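PDB 4JGA: 3-oxoacyl-[acyl-carrier-protein] synthase 2, which probably catalyses the condensation of malonyl-ACP with a growing fatty acyl chain, the elongation step of bacterial fatty acid synthesis. Local coordinates for residues A[18-30]-A[360-374]. Numbering follows the deposited sequence. Where two conformers were deposited one is given.
With K (potassium ion), chain C.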
loop_
_atom_site.group_PDB
_atom_site.type_symbol
_atom_site.label_atom_id
_atom_site.label_comp_id
_atom_site.label_asym_id
_atom_site.label_seq_id
_atom_site.Cartn_x
_atom_site.Cartn_y
_atom_site.Cartn_z
ATOM N N VAL A 18 -1.991 23.096 -0.354
ATOM C CA VAL A 18 -0.922 22.205 0.073
ATOM C C VAL A 18 0.400 22.539 -0.620
ATOM O O VAL A 18 0.494 22.557 -1.857
ATOM C CB VAL A 18 -1.272 20.740 -0.225
ATOM C CG1 VAL A 18 -0.183 19.802 0.266
ATOM C CG2 VAL A 18 -2.621 20.399 0.378
ATOM N N VAL A 19 1.418 22.794 0.192
ATOM C CA VAL A 19 2.716 23.205 -0.309
ATOM C C VAL A 19 3.774 22.187 0.081
ATOM O O VAL A 19 3.557 21.338 0.972
ATOM C CB VAL A 19 3.096 24.635 0.174
ATOM C CG1 VAL A 19 2.137 25.669 -0.407
ATOM C CG2 VAL A 19 3.121 24.746 1.679
ATOM N N ILE A 20 4.884 22.256 -0.632
ATOM C CA ILE A 20 6.032 21.391 -0.460
ATOM C C ILE A 20 7.075 22.171 0.350
ATOM O O ILE A 20 7.579 23.218 -0.129
ATOM C CB ILE A 20 6.657 21.055 -1.821
ATOM C CG1 ILE A 20 5.613 20.476 -2.809
ATOM C CG2 ILE A 20 7.803 20.077 -1.645
ATOM C CD1 ILE A 20 6.060 20.550 -4.275
ATOM N N THR A 21 7.424 21.664 1.542
ATOM C CA THR A 21 8.336 22.356 2.422
ATOM C C THR A 21 9.618 21.580 2.744
ATOM O O THR A 21 10.442 22.081 3.512
ATOM C CB THR A 21 7.649 22.720 3.751
ATOM O OG1 THR A 21 7.207 21.514 4.417
ATOM C CG2 THR A 21 6.417 23.639 3.494
ATOM N N GLY A 22 9.805 20.385 2.185
ATOM C CA GLY A 22 11.043 19.611 2.399
ATOM C C GLY A 22 11.274 18.567 1.325
ATOM O O GLY A 22 10.313 17.967 0.856
ATOM N N LEU A 23 12.544 18.361 0.941
ATOM C CA LEU A 23 12.937 17.395 -0.084
ATOM C C LEU A 23 14.036 16.484 0.422
ATOM O O LEU A 23 14.941 16.919 1.152
ATOM C CB LEU A 23 13.446 18.062 -1.345
ATOM C CG LEU A 23 12.645 19.236 -1.927
ATOM C CD1 LEU A 23 13.419 19.874 -3.075
ATOM C CD2 LEU A 23 11.260 18.783 -2.400
ATOM N N GLY A 24 13.933 15.204 0.045
ATOM C CA GLY A 24 14.921 14.175 0.405
ATOM C C GLY A 24 15.135 13.186 -0.727
ATOM O O GLY A 24 14.150 12.692 -1.319
ATOM N N LEU A 25 16.405 12.870 -1.017
ATOM C CA LEU A 25 16.747 11.980 -2.131
ATOM C C LEU A 25 17.911 11.058 -1.829
ATOM O O LEU A 25 18.927 11.488 -1.287
ATOM C CB LEU A 25 17.106 12.796 -3.385
ATOM C CG LEU A 25 15.983 13.367 -4.200
ATOM C CD1 LEU A 25 16.561 14.282 -5.278
ATOM C CD2 LEU A 25 15.122 12.278 -4.837
ATOM N N VAL A 26 17.752 9.787 -2.196
ATOM C CA VAL A 26 18.861 8.845 -2.342
ATOM C C VAL A 26 18.713 8.215 -3.717
ATOM O O VAL A 26 17.730 7.510 -3.976
ATOM C CB VAL A 26 18.855 7.743 -1.285
ATOM C CG1 VAL A 26 20.022 6.790 -1.494
ATOM C CG2 VAL A 26 18.947 8.374 0.098
ATOM N N THR A 27 19.653 8.515 -4.605
ATOM C CA THR A 27 19.536 8.089 -6.004
ATOM C C THR A 27 20.867 7.551 -6.545
ATOM O O THR A 27 21.908 7.715 -5.924
ATOM C CB THR A 27 19.066 9.241 -6.922
ATOM O OG1 THR A 27 20.167 10.107 -7.215
ATOM C CG2 THR A 27 17.875 10.024 -6.301
ATOM N N PRO A 28 20.828 6.876 -7.686
ATOM C CA PRO A 28 22.034 6.398 -8.306
ATOM C C PRO A 28 23.023 7.521 -8.743
ATOM O O PRO A 28 24.144 7.215 -9.119
ATOM C CB PRO A 28 21.518 5.657 -9.531
ATOM C CG PRO A 28 20.204 5.158 -9.112
ATOM C CD PRO A 28 19.635 6.276 -8.301
ATOM N N VAL A 29 22.616 8.786 -8.691
ATOM C CA VAL A 29 23.576 9.870 -8.916
ATOM C C VAL A 29 23.757 10.800 -7.723
ATOM O O VAL A 29 24.282 11.882 -7.869
ATOM C CB VAL A 29 23.237 10.660 -10.173
ATOM C CG1 VAL A 29 23.319 9.748 -11.380
ATOM C CG2 VAL A 29 21.861 11.292 -10.074
ATOM N N GLY A 30 23.421 10.358 -6.516
ATOM C CA GLY A 30 23.700 11.177 -5.330
ATOM C C GLY A 30 23.007 10.694 -4.067
ATOM O O GLY A 30 21.891 10.158 -4.125
ATOM N N SER A 360 18.817 9.003 -16.901
ATOM C CA SER A 360 20.015 9.114 -16.074
ATOM C C SER A 360 20.093 8.079 -14.960
ATOM O O SER A 360 21.152 7.479 -14.750
ATOM C CB SER A 360 20.148 10.489 -15.460
ATOM O OG SER A 360 20.953 10.406 -14.310
ATOM N N ILE A 361 19.007 7.866 -14.234
ATOM C CA ILE A 361 19.055 6.990 -13.043
ATOM C C ILE A 361 18.331 5.676 -13.176
ATOM O O ILE A 361 18.311 4.879 -12.233
ATOM C CB ILE A 361 18.531 7.707 -11.779
ATOM C CG1 ILE A 361 17.072 8.157 -11.912
ATOM C CG2 ILE A 361 19.414 8.901 -11.450
ATOM C CD1 ILE A 361 16.472 8.682 -10.618
ATOM N N GLY A 362 17.720 5.445 -14.323
ATOM C CA GLY A 362 16.957 4.236 -14.511
ATOM C C GLY A 362 15.595 4.365 -13.858
ATOM O O GLY A 362 15.112 5.480 -13.521
ATOM N N HIS A 363 14.960 3.218 -13.704
ATOM C CA HIS A 363 13.584 3.147 -13.249
ATOM C C HIS A 363 13.560 2.635 -11.800
ATOM O O HIS A 363 13.747 1.458 -11.544
ATOM C CB HIS A 363 12.828 2.218 -14.193
ATOM C CG HIS A 363 11.354 2.199 -13.974
ATOM N ND1 HIS A 363 10.752 2.795 -12.886
ATOM C CD2 HIS A 363 10.362 1.609 -14.682
ATOM C CE1 HIS A 363 9.442 2.608 -12.957
ATOM N NE2 HIS A 363 9.184 1.885 -14.037
ATOM N N LEU A 364 13.328 3.544 -10.859
ATOM C CA LEU A 364 13.335 3.214 -9.424
ATOM C C LEU A 364 12.029 2.615 -8.921
ATOM O O LEU A 364 11.791 2.523 -7.721
ATOM C CB LEU A 364 13.706 4.457 -8.611
ATOM C CG LEU A 364 15.208 4.691 -8.422
ATOM C CD1 LEU A 364 15.946 4.954 -9.733
ATOM C CD2 LEU A 364 15.465 5.841 -7.445
ATOM N N LEU A 365 11.198 2.185 -9.866
ATOM C CA LEU A 365 9.947 1.482 -9.625
ATOM C C LEU A 365 9.059 2.283 -8.681
ATOM O O LEU A 365 8.659 3.401 -9.027
ATOM C CB LEU A 365 10.200 0.051 -9.147
ATOM C CG LEU A 365 11.151 -0.737 -10.028
ATOM C CD1 LEU A 365 11.278 -2.108 -9.465
ATOM C CD2 LEU A 365 10.689 -0.837 -11.464
ATOM N N GLY A 366 8.787 1.771 -7.485
ATOM C CA GLY A 366 7.929 2.518 -6.546
ATOM C C GLY A 366 8.503 3.862 -6.077
ATOM O O GLY A 366 7.777 4.710 -5.516
ATOM N N ALA A 367 9.807 4.049 -6.231
ATOM C CA ALA A 367 10.420 5.321 -5.842
ATOM C C ALA A 367 10.478 6.286 -7.004
ATOM O O ALA A 367 10.788 7.477 -6.816
ATOM C CB ALA A 367 11.831 5.104 -5.273
ATOM N N ALA A 368 10.160 5.813 -8.210
ATOM C CA ALA A 368 10.308 6.669 -9.377
ATOM C C ALA A 368 9.486 7.931 -9.282
ATOM O O ALA A 368 9.963 9.036 -9.550
ATOM C CB ALA A 368 9.938 5.913 -10.633
ATOM N N GLY A 369 8.210 7.762 -8.927
ATOM C CA GLY A 369 7.286 8.876 -8.952
ATOM C C GLY A 369 7.623 9.969 -7.968
ATOM O O GLY A 369 7.327 11.144 -8.227
ATOM N N SER A 370 8.192 9.604 -6.816
ATOM C CA SER A 370 8.475 10.592 -5.801
ATOM C C SER A 370 9.814 11.279 -6.044
ATOM O O SER A 370 9.945 12.499 -5.880
ATOM C CB SER A 370 8.431 9.948 -4.416
ATOM O OG SER A 370 9.301 8.843 -4.318
ATOM N N VAL A 371 10.804 10.502 -6.467
ATOM C CA VAL A 371 12.046 11.061 -6.959
ATOM C C VAL A 371 11.775 12.085 -8.082
ATOM O O VAL A 371 12.331 13.192 -8.115
ATOM C CB VAL A 371 12.997 9.920 -7.416
ATOM C CG1 VAL A 371 14.189 10.461 -8.163
ATOM C CG2 VAL A 371 13.511 9.140 -6.202
ATOM N N GLU A 372 10.924 11.709 -9.025
ATOM C CA GLU A 372 10.661 12.565 -10.163
ATOM C C GLU A 372 9.816 13.807 -9.793
ATOM O O GLU A 372 9.963 14.876 -10.408
ATOM C CB GLU A 372 9.999 11.744 -11.255
ATOM C CG GLU A 372 11.013 10.846 -11.953
ATOM C CD GLU A 372 10.414 9.601 -12.601
ATOM O OE1 GLU A 372 9.180 9.607 -12.877
ATOM O OE2 GLU A 372 11.194 8.631 -12.853
ATOM N N PHE A 373 8.947 13.653 -8.807
ATOM C CA PHE A 373 8.227 14.772 -8.211
ATOM C C PHE A 373 9.201 15.809 -7.632
ATOM O O PHE A 373 9.026 17.008 -7.795
ATOM C CB PHE A 373 7.280 14.261 -7.126
ATOM C CG PHE A 373 6.506 15.346 -6.413
ATOM C CD1 PHE A 373 7.019 15.949 -5.290
ATOM C CD2 PHE A 373 5.261 15.758 -6.886
ATOM C CE1 PHE A 373 6.325 16.943 -4.613
ATOM C CE2 PHE A 373 4.555 16.746 -6.220
ATOM C CZ PHE A 373 5.083 17.346 -5.074
ATOM N N ILE A 374 10.227 15.320 -6.939
ATOM C CA ILE A 374 11.288 16.181 -6.431
ATOM C C ILE A 374 12.051 16.896 -7.556
ATOM O O ILE A 374 12.251 18.134 -7.500
ATOM C CB ILE A 374 12.206 15.380 -5.510
ATOM C CG1 ILE A 374 11.435 15.020 -4.227
ATOM C CG2 ILE A 374 13.463 16.168 -5.176
ATOM C CD1 ILE A 374 12.058 13.956 -3.339
HETATM K K K C . 7.602 11.427 -13.951
#
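Ile374 rises from helix 368-382 onto strand 18-26 and lodges between Leu23 and Leu25, whose side chains leave the same side of the strand. With CG1 anti to the carbonyl carbon (chi1 -69°) and the chain extended beyond it (chi2 166°), CD1 reaches the strand backbone, 3.2 Å from Gly24 O, while CG2 packs 3.6 Å from Leu25 CD1. The other branch of Leu25, CD2, sits 3.8 Å from Val371 CG2, one helical turn earlier. Nearer the start of the strand, Ile20 CD1 meets Phe373 CZ obliquely at 3.4 Å.

Beyond the strand, Pro28 and Val29 in the turn 27-30 close over Ile361, both crossing its side chain at about a right angle: Pro28 CD is 3.9 Å from Ile361 CB, and Val29 CG2 is 3.7 Å from Ile361 CG2. Thr27 OG1, whose strongest polar partner is Ser36, also accepts from Val29 N in an ST turn.

The helix thus turns an apolar flank to the central sheet of this thiolase-like fold, while Glu372, pointing away from the strand, binds the potassium ion through OE1, with Asn324, Ala325, Ser417 and Asn418. With no hydrogen bond crossing, buried apolar surface and side-chain fit hold the contact.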